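Local coordinates for protein ofchtiv-allosamidin (Ostrinia furnacalis, PDB 6JMB) that probably hydrolyses the beta-1,4 linkages of chitin as a group IV insect chitinase of glycosyl hydrolase family 18, and binds the inhibitor allosamidin, at residues 101-105 against 145-149; 206-210 against 329-333; 211-215 against 262-266; 230-234 against 333-339. All coordinates share one frame; numbering follows the deposited sequence.

Interaction 1: residues 101-105 against 145-149; sequences YRQNF and TLLKE
The guanidinium of Arg102 has the methyl CG2 of Thr145 over the centre of one face, 3.6 Å from Arg102 CZ, and OE1 of Glu149 in its plane at the edge. These side chains join helix 99-116 to helix 138-154, two helices of the TIM-barrel fold of family 18 glycosidases; their axes approach to 10.4 Å in these segments and cross at -45°. The salt bridge is bidentate and side-on: Arg102 NE donates to Glu149 OE1 at 2.8 Å, while Arg102 NH2 reaches Glu149 OE2 at 3.1 Å along a more bent path. The guanidinium and carboxylate planes lie 56° apart, and the first bond meets OE1 from above the carboxylate plane, so two nitrogens hold both oxygens although the planes are well apart. A bend in the arginine chain at chi3 (-55°) brings NE back to the glutamate while CD lies against Leu146 CA. Arg102 NH1 is also held, by the carbonyl of Ala96, so three nitrogens of a buried cation have acceptors. A leucine in place of Arg102 would probably leave the Glu149 carboxylate without its charged mate and the Ala96 carbonyl without this donor. Beside the ion pair the contact turns apolar: the side chain of Leu146 crosses that of Phe105 at about a right angle, and Met95 of helix 90-97 touches both. The closest approach in this apolar pair is Leu146 CD1 to Phe105 CD2, at 4.2 Å.

Interaction 2: residues 206-210 against 329-333; sequences NAPLF and AKVEY
Leu209 CG stands anti to the backbone N (chi1 -161°), and Tyr333 takes the same arrangement (176°), which brings the leucine methyl CD1 over one face of the tyrosine ring. The evidence for a CH-pi contact is the 4.2 Å from Leu209 CD1 to the Tyr333 ring centroid, with the methyl displaced toward the rim. The other branch, Leu209 CD2, lies 3.9 Å from the carbonyl O of Ala329. Phe210 adds its far end to the same tyrosine, Phe210 CZ lying 4.1 Å from Tyr333 CD2, while its own ring is backed on one face by Leu209 CG. In the TIM-barrel fold of this family, the contact ties the long loop after strand 187-190 to helix 324-336. Lys330 supplies the polar link: its chain is extended until chi4, where a bend (69°) turns NZ to the carbonyl of Ala207. Lys330 NZ donates a hydrogen bond to Ala207 O at 2.8 Å, in the carbonyl plane, and also forms a salt bridge with Asp322, so the buried ammonium has at least two oxygen partners. The methyl Ala207 CB rests 3.6 Å from Lys330 CE, beside the hydrogen bond.

Interaction 3: residues 211-215 against 262-266; sequences ISEGE and NAPNS
Asn265 and Glu213 make the one direct hydrogen bond between segments 211-215 and 262-266: Asn265 ND2 donates to Glu213 O at 2.9 Å, with an N-H...O angle of 162°. The acceptor lies close to the amide plane of Asn265, whereas the donor is tilted 22° from the carbonyl plane of Glu213. Asn265 ND2 also gives a hydrogen bond to a water at 3.0 Å, and that water donates a weak one to Glu215 OE2. Glu215 CG lies 3.4 Å from Asn265 ND2, the two side chains crossing at about a right angle. Alongside, Glu213 lies obliquely over Pro264: its CB meets the proline ring, and Glu213 OE1 comes to 3.1 Å from Pro264 CD.

Two type II beta turns present these groups, Ser212 to Glu215 and Ala263 to Ser266. Gly214 is the third residue of the first turn, at phi 89°; a CB there would run into Asn265 CB and into the carbonyl O of Glu213. Glu215 braces its own turn by accepting from Ser212 N at 2.9 Å, and Ser266 OG gives a 2.6 Å hydrogen bond to Ala263 O in the other. Farther out, Thr203 binds Ala263 and Ser266, while Asp304 accepts from Glu213 N. The contact joins the loop between strand 187-190 and helix 226-235 to that after strand 243-256, beside strands 300-304 and 309-314, consistent with the small insertion domain of family 18 chitinases. The junction probably owes its order to Asn265, bonded to a carbonyl and weakly through water to a carboxylate, and to Glu213 against Pro264.

Interaction 4: residues 230-234 against 333-339; sequences VQYWL and YANSFNL
Gln231 provides the hydrogen bond across the contact: its NE2 donates to Tyr333 OH at 3.0 Å with an N-H...O angle of 169°, and the acceptor lies in the amide plane. The hydroxyl is shared, since Asn227 OD1 is also hydrogen-bonded to it. The same Gln231 NE2 sits over the centre of the Phe337 ring, 3.2 Å above its plane, with the amide and ring planes 49° apart. The bend at chi2 (-54°) folds the glutamine end back to both aromatic residues. With an alanine here, Tyr333 OH would probably lose this donor and the Phe337 face the amide lying over it.

The apolar contacts run beside this polar group. Val230 CG1 points to the edge of the Tyr333 ring, 4.1 Å from Tyr333 CE1. The same methyl meets Leu339 tip to tip, with Val230 CG1 4.0 Å from Leu339 CD1. Leu234 closes the far side through CD2, 4.3 Å from Leu339 CD2.

Backbone bonds shape 333-339. Helix 324-336 ends in a Schellman motif, evidenced by Leu339 N to Ala334 O and Asn338 N to Asn335 O, with Asn338 at positive phi as the C-prime residue. The reversal carries Leu339 back toward helix 226-235 and leads into strand 341-345. In this TIM-barrel fold the contact joins two helices, and Val230 and Leu339 both rest on Met245 of strand 243-256, while Leu234 touches Leu243 of that strand.

In the fold
Interaction 1 closes before the others open along the chain; it joins helices 99-116 and 138-154, and its centre is about 35 Å from that of interaction 2, across the chain's centre. Interactions 2 and 4 share Tyr333 and helix 324-336, their centres about 11 Å apart and their segments alternating in sequence. Interaction 3 is nested inside the loop closed by interaction 2, about 16 Å away between centres, and continues the 206-210 segment into a peripheral turn. Helix 324-336 is thus tied to both the 206-210 loop and helix 226-235, which are successive parts of the chain with 211-215 between them, while interaction 1 fastens a separate helix pair of the same TIM-barrel domain.

Interaction 1: residues 101-105 against 145-149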
loop_
_atom_site.group_PDB
_atom_site.type_symbol
_atom_site.label_atom_id
_atom_site.label_comp_id
_atom_site.label_asym_id
_atom_site.label_seq_id
_atom_site.Cartn_x
_atom_site.Cartn_y
_atom_site.Cartn_z
ATOM N N TYR A 101 7.713 6.266 26.289
ATOM C CA TYR A 101 7.090 6.744 25.062
ATOM C C TYR A 101 6.277 5.640 24.396
ATOM O O TYR A 101 5.201 5.901 23.850
ATOM C CB TYR A 101 8.150 7.288 24.106
ATOM C CG TYR A 101 8.888 8.522 24.584
ATOM C CD1 TYR A 101 8.420 9.277 25.655
ATOM C CD2 TYR A 101 10.054 8.930 23.952
ATOM C CE1 TYR A 101 9.101 10.411 26.085
ATOM C CE2 TYR A 101 10.741 10.062 24.371
ATOM C CZ TYR A 101 10.257 10.795 25.435
ATOM O OH TYR A 101 10.946 11.917 25.845
ATOM N N ARG A 102 6.772 4.401 24.430
ATOM C CA ARG A 102 5.970 3.286 23.931
ATOM C C ARG A 102 4.655 3.178 24.687
ATOM O O ARG A 102 3.592 2.991 24.085
ATOM C CB ARG A 102 6.751 1.978 24.054
ATOM C CG ARG A 102 7.941 1.873 23.125
ATOM C CD ARG A 102 8.401 0.429 22.973
ATOM N NE ARG A 102 8.700 -0.219 24.251
ATOM C CZ ARG A 102 9.915 -0.318 24.782
ATOM N NH1 ARG A 102 10.964 0.211 24.165
ATOM N NH2 ARG A 102 10.085 -0.942 25.939
ATOM N N GLN A 103 4.709 3.279 26.016
ATOM C CA GLN A 103 3.488 3.194 26.807
ATOM C C GLN A 103 2.539 4.331 26.460
ATOM O O GLN A 103 1.324 4.123 26.338
ATOM C CB GLN A 103 3.838 3.212 28.294
ATOM C CG GLN A 103 2.631 3.148 29.209
ATOM C CD GLN A 103 3.018 3.204 30.676
ATOM O OE1 GLN A 103 3.324 4.272 31.208
ATOM N NE2 GLN A 103 3.006 2.053 31.335
ATOM N N ASN A 104 3.077 5.539 26.286
ATOM C CA ASN A 104 2.248 6.669 25.875
ATOM C C ASN A 104 1.610 6.419 24.515
ATOM O O ASN A 104 0.434 6.748 24.305
ATOM C CB ASN A 104 3.078 7.954 25.860
ATOM C CG ASN A 104 2.237 9.194 25.610
ATOM O OD1 ASN A 104 1.198 9.395 26.248
ATOM N ND2 ASN A 104 2.683 10.033 24.683
ATOM N N PHE A 105 2.358 5.819 23.584
ATOM C CA PHE A 105 1.766 5.526 22.284
ATOM C C PHE A 105 0.661 4.488 22.397
ATOM O O PHE A 105 -0.399 4.624 21.775
ATOM C CB PHE A 105 2.806 5.058 21.269
ATOM C CG PHE A 105 2.180 4.684 19.965
ATOM C CD1 PHE A 105 1.620 5.668 19.162
ATOM C CD2 PHE A 105 2.046 3.357 19.590
ATOM C CE1 PHE A 105 0.986 5.340 17.978
ATOM C CE2 PHE A 105 1.411 3.023 18.404
ATOM C CZ PHE A 105 0.880 4.016 17.601
ATOM N N THR A 145 9.691 -4.933 19.886
ATOM C CA THR A 145 9.234 -4.703 21.254
ATOM C C THR A 145 7.932 -3.917 21.265
ATOM O O THR A 145 7.006 -4.243 22.017
ATOM C CB THR A 145 10.317 -3.978 22.051
ATOM O OG1 THR A 145 11.494 -4.790 22.074
ATOM C CG2 THR A 145 9.860 -3.718 23.485
ATOM N N LEU A 146 7.838 -2.890 20.419
ATOM C CA LEU A 146 6.616 -2.098 20.332
ATOM C C LEU A 146 5.424 -2.970 19.955
ATOM O O LEU A 146 4.349 -2.867 20.560
ATOM C CB LEU A 146 6.812 -0.986 19.305
ATOM C CG LEU A 146 5.574 -0.143 18.985
ATOM C CD1 LEU A 146 5.151 0.672 20.201
ATOM C CD2 LEU A 146 5.853 0.768 17.796
ATOM N N LEU A 147 5.597 -3.844 18.958
ATOM C CA LEU A 147 4.498 -4.716 18.549
ATOM C C LEU A 147 4.097 -5.671 19.668
ATOM O O LEU A 147 2.903 -5.912 19.891
ATOM C CB LEU A 147 4.885 -5.495 17.292
ATOM C CG LEU A 147 5.126 -4.655 16.033
ATOM C CD1 LEU A 147 5.653 -5.545 14.910
ATOM C CD2 LEU A 147 3.860 -3.922 15.606
ATOM N N LYS A 148 5.081 -6.236 20.375
ATOM C CA LYS A 148 4.780 -7.116 21.503
ATOM C C LYS A 148 3.929 -6.399 22.546
ATOM O O LYS A 148 2.936 -6.945 23.044
ATOM C CB LYS A 148 6.089 -7.601 22.126
ATOM C CG LYS A 148 5.908 -8.450 23.371
ATOM C CD LYS A 148 7.258 -8.792 23.983
ATOM C CE LYS A 148 7.109 -9.684 25.201
ATOM N NZ LYS A 148 8.389 -9.807 25.954
ATOM N N GLU A 149 4.305 -5.164 22.883
ATOM C CA GLU A 149 3.604 -4.428 23.930
ATOM C C GLU A 149 2.224 -3.971 23.468
ATOM O O GLU A 149 1.268 -3.968 24.257
ATOM C CB GLU A 149 4.475 -3.268 24.416
ATOM C CG GLU A 149 5.760 -3.763 25.093
ATOM C CD GLU A 149 6.686 -2.651 25.540
ATOM O OE1 GLU A 149 6.382 -1.476 25.268
ATOM O OE2 GLU A 149 7.729 -2.954 26.166
#

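Interaction 2: residues 206-210 against 329-333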
loop_
_atom_site.group_PDB
_atom_site.type_symbol
_atom_site.label_atom_id
_atom_site.label_comp_id
_atom_site.label_asym_id
_atom_site.label_seq_id
_atom_site.Cartn_x
_atom_site.Cartn_y
_atom_site.Cartn_z
ATOM N N ASN A 206 6.122 -0.537 -11.647
ATOM C CA ASN A 206 5.758 -0.265 -10.265
ATOM C C ASN A 206 5.597 -1.564 -9.485
ATOM O O ASN A 206 5.998 -1.650 -8.316
ATOM C CB ASN A 206 4.457 0.541 -10.286
ATOM C CG ASN A 206 4.025 1.029 -8.924
ATOM O OD1 ASN A 206 4.841 1.356 -8.060
ATOM N ND2 ASN A 206 2.714 1.116 -8.735
ATOM N N ALA A 207 5.044 -2.592 -10.123
ATOM C CA ALA A 207 4.809 -3.861 -9.445
ATOM C C ALA A 207 4.951 -5.029 -10.412
ATOM O O ALA A 207 3.990 -5.775 -10.633
ATOM C CB ALA A 207 3.418 -3.854 -8.804
ATOM N N PRO A 208 6.131 -5.245 -10.988
ATOM C CA PRO A 208 6.309 -6.419 -11.849
ATOM C C PRO A 208 6.210 -7.688 -11.018
ATOM O O PRO A 208 6.718 -7.753 -9.897
ATOM C CB PRO A 208 7.729 -6.235 -12.394
ATOM C CG PRO A 208 8.447 -5.500 -11.297
ATOM C CD PRO A 208 7.416 -4.609 -10.631
ATOM N N LEU A 209 5.546 -8.704 -11.573
ATOM C CA LEU A 209 5.424 -9.972 -10.863
ATOM C C LEU A 209 6.738 -10.742 -10.887
ATOM O O LEU A 209 7.175 -11.277 -9.860
ATOM C CB LEU A 209 4.300 -10.797 -11.490
ATOM C CG LEU A 209 3.672 -11.947 -10.709
ATOM C CD1 LEU A 209 3.369 -11.535 -9.277
ATOM C CD2 LEU A 209 2.396 -12.382 -11.422
ATOM N N PHE A 210 7.387 -10.795 -12.045
ATOM C CA PHE A 210 8.616 -11.559 -12.231
ATOM C C PHE A 210 9.649 -10.631 -12.864
ATOM O O PHE A 210 9.503 -9.402 -12.865
ATOM C CB PHE A 210 8.346 -12.795 -13.102
ATOM C CG PHE A 210 7.237 -13.669 -12.597
ATOM C CD1 PHE A 210 7.404 -14.426 -11.445
ATOM C CD2 PHE A 210 6.033 -13.752 -13.281
ATOM C CE1 PHE A 210 6.383 -15.242 -10.980
ATOM C CE2 PHE A 210 5.011 -14.572 -12.826
ATOM C CZ PHE A 210 5.184 -15.315 -11.672
ATOM N N ALA A 329 -3.597 -11.526 -12.768
ATOM C CA ALA A 329 -2.372 -12.306 -12.629
ATOM C C ALA A 329 -1.817 -12.223 -11.213
ATOM O O ALA A 329 -1.327 -13.221 -10.671
ATOM C CB ALA A 329 -1.328 -11.847 -13.657
ATOM N N LYS A 330 -1.886 -11.044 -10.597
ATOM C CA LYS A 330 -1.384 -10.884 -9.237
ATOM C C LYS A 330 -2.187 -11.719 -8.245
ATOM O O LYS A 330 -1.612 -12.371 -7.367
ATOM C CB LYS A 330 -1.420 -9.404 -8.849
ATOM C CG LYS A 330 -0.223 -8.601 -9.375
ATOM C CD LYS A 330 -0.442 -7.093 -9.258
ATOM C CE LYS A 330 0.837 -6.301 -9.534
ATOM N NZ LYS A 330 1.255 -6.377 -10.972
ATOM N N VAL A 331 -3.517 -11.713 -8.365
ATOM C CA VAL A 331 -4.324 -12.454 -7.401
ATOM C C VAL A 331 -4.195 -13.954 -7.637
ATOM O O VAL A 331 -4.196 -14.748 -6.686
ATOM C CB VAL A 331 -5.782 -11.960 -7.406
ATOM C CG1 VAL A 331 -6.592 -12.689 -6.338
ATOM C CG2 VAL A 331 -5.823 -10.459 -7.153
ATOM N N GLU A 332 -4.055 -14.366 -8.900
ATOM C CA GLU A 332 -3.799 -15.776 -9.186
ATOM C C GLU A 332 -2.484 -16.233 -8.567
ATOM O O GLU A 332 -2.394 -17.343 -8.024
ATOM C CB GLU A 332 -3.838 -16.025 -10.697
ATOM C CG GLU A 332 -5.263 -15.985 -11.243
ATOM C CD GLU A 332 -5.346 -16.017 -12.753
ATOM O OE1 GLU A 332 -4.311 -15.814 -13.425
ATOM O OE2 GLU A 332 -6.462 -16.238 -13.269
ATOM N N TYR A 333 -1.458 -15.381 -8.621
ATOM C CA TYR A 333 -0.197 -15.681 -7.955
ATOM C C TYR A 333 -0.402 -15.857 -6.453
ATOM O O TYR A 333 0.092 -16.821 -5.851
ATOM C CB TYR A 333 0.817 -14.569 -8.251
ATOM C CG TYR A 333 2.127 -14.748 -7.522
ATOM C CD1 TYR A 333 2.310 -14.232 -6.246
ATOM C CD2 TYR A 333 3.172 -15.452 -8.098
ATOM C CE1 TYR A 333 3.496 -14.411 -5.562
ATOM C CE2 TYR A 333 4.371 -15.633 -7.421
ATOM C CZ TYR A 333 4.521 -15.106 -6.151
ATOM O OH TYR A 333 5.696 -15.286 -5.457
#

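Interaction 3: residues 211-215 against 262-266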
loop_
_atom_site.group_PDB
_atom_site.type_symbol
_atom_site.label_atom_id
_atom_site.label_comp_id
_atom_site.label_asym_id
_atom_site.label_seq_id
_atom_site.Cartn_x
_atom_site.Cartn_y
_atom_site.Cartn_z
ATOM N N ILE A 211 10.707 -11.218 -13.432
ATOM C CA ILE A 211 11.711 -10.476 -14.194
ATOM C C ILE A 211 11.029 -9.604 -15.247
ATOM O O ILE A 211 9.974 -9.968 -15.779
ATOM C CB ILE A 211 12.743 -11.437 -14.821
ATOM C CG1 ILE A 211 13.962 -10.678 -15.342
ATOM C CG2 ILE A 211 12.108 -12.275 -15.938
ATOM C CD1 ILE A 211 15.145 -11.600 -15.640
ATOM N N SER A 212 11.613 -8.443 -15.531
ATOM C CA SER A 212 11.089 -7.482 -16.491
ATOM C C SER A 212 11.956 -7.439 -17.743
ATOM O O SER A 212 13.137 -7.803 -17.724
ATOM C CB SER A 212 11.053 -6.075 -15.884
ATOM O OG SER A 212 10.237 -6.042 -14.720
ATOM N N GLU A 213 11.354 -6.969 -18.837
ATOM C CA GLU A 213 12.111 -6.709 -20.055
ATOM C C GLU A 213 13.293 -5.802 -19.744
ATOM O O GLU A 213 13.164 -4.813 -19.015
ATOM C CB GLU A 213 11.215 -6.028 -21.095
ATOM C CG GLU A 213 10.191 -6.949 -21.736
ATOM C CD GLU A 213 9.195 -6.211 -22.617
ATOM O OE1 GLU A 213 9.422 -5.027 -22.933
ATOM O OE2 GLU A 213 8.175 -6.813 -23.003
ATOM N N GLY A 214 14.458 -6.156 -20.285
ATOM C CA GLY A 214 15.647 -5.355 -20.108
ATOM C C GLY A 214 16.473 -5.679 -18.886
ATOM O O GLY A 214 17.517 -5.044 -18.685
ATOM N N GLU A 215 16.050 -6.636 -18.065
ATOM C CA GLU A 215 16.804 -7.040 -16.890
ATOM C C GLU A 215 17.618 -8.294 -17.183
ATOM O O GLU A 215 17.249 -9.115 -18.027
ATOM C CB GLU A 215 15.869 -7.307 -15.707
ATOM C CG GLU A 215 15.193 -6.060 -15.188
ATOM C CD GLU A 215 14.393 -6.308 -13.927
ATOM O OE1 GLU A 215 13.658 -7.317 -13.871
ATOM O OE2 GLU A 215 14.509 -5.491 -12.987
ATOM N N ASN A 262 11.769 3.004 -25.712
ATOM C CA ASN A 262 10.585 3.100 -24.865
ATOM C C ASN A 262 10.200 1.763 -24.239
ATOM O O ASN A 262 9.067 1.604 -23.768
ATOM C CB ASN A 262 9.417 3.697 -25.659
ATOM C CG ASN A 262 9.264 3.052 -27.027
ATOM O OD1 ASN A 262 9.358 1.833 -27.163
ATOM N ND2 ASN A 262 9.038 3.869 -28.046
ATOM N N ALA A 263 11.109 0.797 -24.227
ATOM C CA ALA A 263 10.886 -0.437 -23.506
ATOM C C ALA A 263 11.033 -0.175 -22.008
ATOM O O ALA A 263 11.563 0.858 -21.592
ATOM C CB ALA A 263 11.910 -1.478 -23.954
ATOM N N PRO A 264 10.583 -1.104 -21.166
ATOM C CA PRO A 264 11.017 -1.076 -19.768
ATOM C C PRO A 264 12.536 -1.087 -19.731
ATOM O O PRO A 264 13.193 -1.610 -20.636
ATOM C CB PRO A 264 10.433 -2.371 -19.185
ATOM C CG PRO A 264 9.305 -2.737 -20.108
ATOM C CD PRO A 264 9.744 -2.278 -21.467
ATOM N N ASN A 265 13.094 -0.460 -18.695
ATOM C CA ASN A 265 14.540 -0.344 -18.508
ATOM C C ASN A 265 15.220 0.505 -19.579
ATOM O O ASN A 265 16.384 0.272 -19.928
ATOM C CB ASN A 265 15.216 -1.701 -18.312
ATOM C CG ASN A 265 14.973 -2.237 -16.932
ATOM O OD1 ASN A 265 15.526 -1.725 -15.956
ATOM N ND2 ASN A 265 14.098 -3.229 -16.825
ATOM N N SER A 266 14.507 1.507 -20.080
ATOM C CA SER A 266 15.062 2.512 -20.970
ATOM C C SER A 266 15.425 3.760 -20.177
ATOM O O SER A 266 14.693 4.144 -19.255
ATOM C CB SER A 266 14.032 2.910 -22.024
ATOM O OG SER A 266 13.629 1.798 -22.799
HETATM O O HOH W 1 13.306 -3.203 -13.921
#

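Interaction 4: residues 230-234 against 333-339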
loop_
_atom_site.group_PDB
_atom_site.type_symbol
_atom_site.label_atom_id
_atom_site.label_comp_id
_atom_site.label_asym_id
_atom_site.label_seq_id
_atom_site.Cartn_x
_atom_site.Cartn_y
_atom_site.Cartn_z
ATOM N N VAL A 230 7.599 -11.742 -2.076
ATOM C CA VAL A 230 6.735 -12.707 -1.400
ATOM C C VAL A 230 7.539 -13.916 -0.949
ATOM O O VAL A 230 7.414 -14.379 0.192
ATOM C CB VAL A 230 5.554 -13.104 -2.304
ATOM C CG1 VAL A 230 4.835 -14.326 -1.724
ATOM C CG2 VAL A 230 4.586 -11.930 -2.446
ATOM N N GLN A 231 8.388 -14.439 -1.837
ATOM C CA GLN A 231 9.176 -15.606 -1.469
ATOM C C GLN A 231 10.171 -15.279 -0.363
ATOM O O GLN A 231 10.438 -16.137 0.486
ATOM C CB GLN A 231 9.855 -16.211 -2.698
ATOM C CG GLN A 231 8.872 -16.715 -3.759
ATOM C CD GLN A 231 7.852 -17.686 -3.199
ATOM O OE1 GLN A 231 8.204 -18.642 -2.509
ATOM N NE2 GLN A 231 6.574 -17.441 -3.487
ATOM N N TYR A 232 10.704 -14.051 -0.331
ATOM C CA TYR A 232 11.560 -13.672 0.792
ATOM C C TYR A 232 10.794 -13.741 2.111
ATOM O O TYR A 232 11.254 -14.360 3.080
ATOM C CB TYR A 232 12.175 -12.276 0.617
ATOM C CG TYR A 232 12.808 -11.878 1.932
ATOM C CD1 TYR A 232 13.979 -12.489 2.357
ATOM C CD2 TYR A 232 12.186 -10.979 2.792
ATOM C CE1 TYR A 232 14.537 -12.192 3.582
ATOM C CE2 TYR A 232 12.741 -10.673 4.025
ATOM C CZ TYR A 232 13.914 -11.289 4.410
ATOM O OH TYR A 232 14.463 -10.998 5.636
ATOM N N TRP A 233 9.620 -13.105 2.169
ATOM C CA TRP A 233 8.875 -13.051 3.423
ATOM C C TRP A 233 8.455 -14.440 3.878
ATOM O O TRP A 233 8.542 -14.759 5.071
ATOM C CB TRP A 233 7.695 -12.079 3.314
ATOM C CG TRP A 233 8.161 -10.661 3.474
ATOM C CD1 TRP A 233 8.635 -9.831 2.496
ATOM C CD2 TRP A 233 8.251 -9.925 4.702
ATOM N NE1 TRP A 233 9.005 -8.618 3.040
ATOM C CE2 TRP A 233 8.773 -8.652 4.390
ATOM C CE3 TRP A 233 7.927 -10.217 6.033
ATOM C CZ2 TRP A 233 8.987 -7.680 5.359
ATOM C CZ3 TRP A 233 8.139 -9.247 6.998
ATOM C CH2 TRP A 233 8.659 -7.991 6.654
ATOM N N LEU A 234 8.034 -15.300 2.945
ATOM C CA LEU A 234 7.713 -16.677 3.308
ATOM C C LEU A 234 8.947 -17.397 3.839
ATOM O O LEU A 234 8.891 -18.075 4.874
ATOM C CB LEU A 234 7.143 -17.420 2.098
ATOM C CG LEU A 234 5.767 -16.977 1.604
ATOM C CD1 LEU A 234 5.432 -17.671 0.283
ATOM C CD2 LEU A 234 4.697 -17.263 2.640
ATOM N N TYR A 333 -1.458 -15.381 -8.621
ATOM C CA TYR A 333 -0.197 -15.681 -7.955
ATOM C C TYR A 333 -0.402 -15.857 -6.453
ATOM O O TYR A 333 0.092 -16.821 -5.851
ATOM C CB TYR A 333 0.817 -14.569 -8.251
ATOM C CG TYR A 333 2.127 -14.748 -7.522
ATOM C CD1 TYR A 333 2.310 -14.232 -6.246
ATOM C CD2 TYR A 333 3.172 -15.452 -8.098
ATOM C CE1 TYR A 333 3.496 -14.411 -5.562
ATOM C CE2 TYR A 333 4.371 -15.633 -7.421
ATOM C CZ TYR A 333 4.521 -15.106 -6.151
ATOM O OH TYR A 333 5.696 -15.286 -5.457
ATOM N N ALA A 334 -1.127 -14.926 -5.826
ATOM C CA ALA A 334 -1.387 -15.023 -4.395
ATOM C C ALA A 334 -2.144 -16.302 -4.061
ATOM O O ALA A 334 -1.826 -16.980 -3.073
ATOM C CB ALA A 334 -2.163 -13.792 -3.925
ATOM N N ASN A 335 -3.147 -16.651 -4.873
ATOM C CA ASN A 335 -3.872 -17.900 -4.659
ATOM C C ASN A 335 -2.936 -19.098 -4.750
ATOM O O ASN A 335 -3.047 -20.041 -3.959
ATOM C CB ASN A 335 -4.985 -18.043 -5.701
ATOM C CG ASN A 335 -6.190 -17.179 -5.403
ATOM O OD1 ASN A 335 -6.367 -16.706 -4.282
ATOM N ND2 ASN A 335 -7.045 -16.992 -6.408
ATOM N N SER A 336 -2.004 -19.075 -5.708
ATOM C CA SER A 336 -1.133 -20.229 -5.920
ATOM C C SER A 336 -0.220 -20.478 -4.727
ATOM O O SER A 336 0.196 -21.618 -4.495
ATOM C CB SER A 336 -0.332 -20.067 -7.214
ATOM O OG SER A 336 0.697 -19.102 -7.071
ATOM N N PHE A 337 0.094 -19.445 -3.951
ATOM C CA PHE A 337 0.910 -19.614 -2.757
ATOM C C PHE A 337 0.098 -19.582 -1.469
ATOM O O PHE A 337 0.678 -19.480 -0.381
ATOM C CB PHE A 337 2.057 -18.602 -2.743
ATOM C CG PHE A 337 3.158 -18.957 -3.693
ATOM C CD1 PHE A 337 4.088 -19.925 -3.350
ATOM C CD2 PHE A 337 3.226 -18.380 -4.952
ATOM C CE1 PHE A 337 5.092 -20.284 -4.226
ATOM C CE2 PHE A 337 4.231 -18.739 -5.840
ATOM C CZ PHE A 337 5.167 -19.692 -5.474
ATOM N N ASN A 338 -1.230 -19.688 -1.567
ATOM C CA ASN A 338 -2.099 -19.771 -0.395
ATOM C C ASN A 338 -1.900 -18.578 0.536
ATOM O O ASN A 338 -1.942 -18.705 1.758
ATOM C CB ASN A 338 -1.927 -21.097 0.355
ATOM C CG ASN A 338 -3.064 -21.369 1.324
ATOM O OD1 ASN A 338 -4.215 -21.019 1.062
ATOM N ND2 ASN A 338 -2.743 -21.995 2.452
ATOM N N LEU A 339 -1.670 -17.407 -0.046
ATOM C CA LEU A 339 -1.498 -16.221 0.778
ATOM C C LEU A 339 -2.824 -15.838 1.429
ATOM O O LEU A 339 -3.908 -16.174 0.945
ATOM C CB LEU A 339 -0.959 -15.066 -0.062
ATOM C CG LEU A 339 0.359 -15.322 -0.791
ATOM C CD1 LEU A 339 0.860 -14.037 -1.446
ATOM C CD2 LEU A 339 1.406 -15.904 0.167
#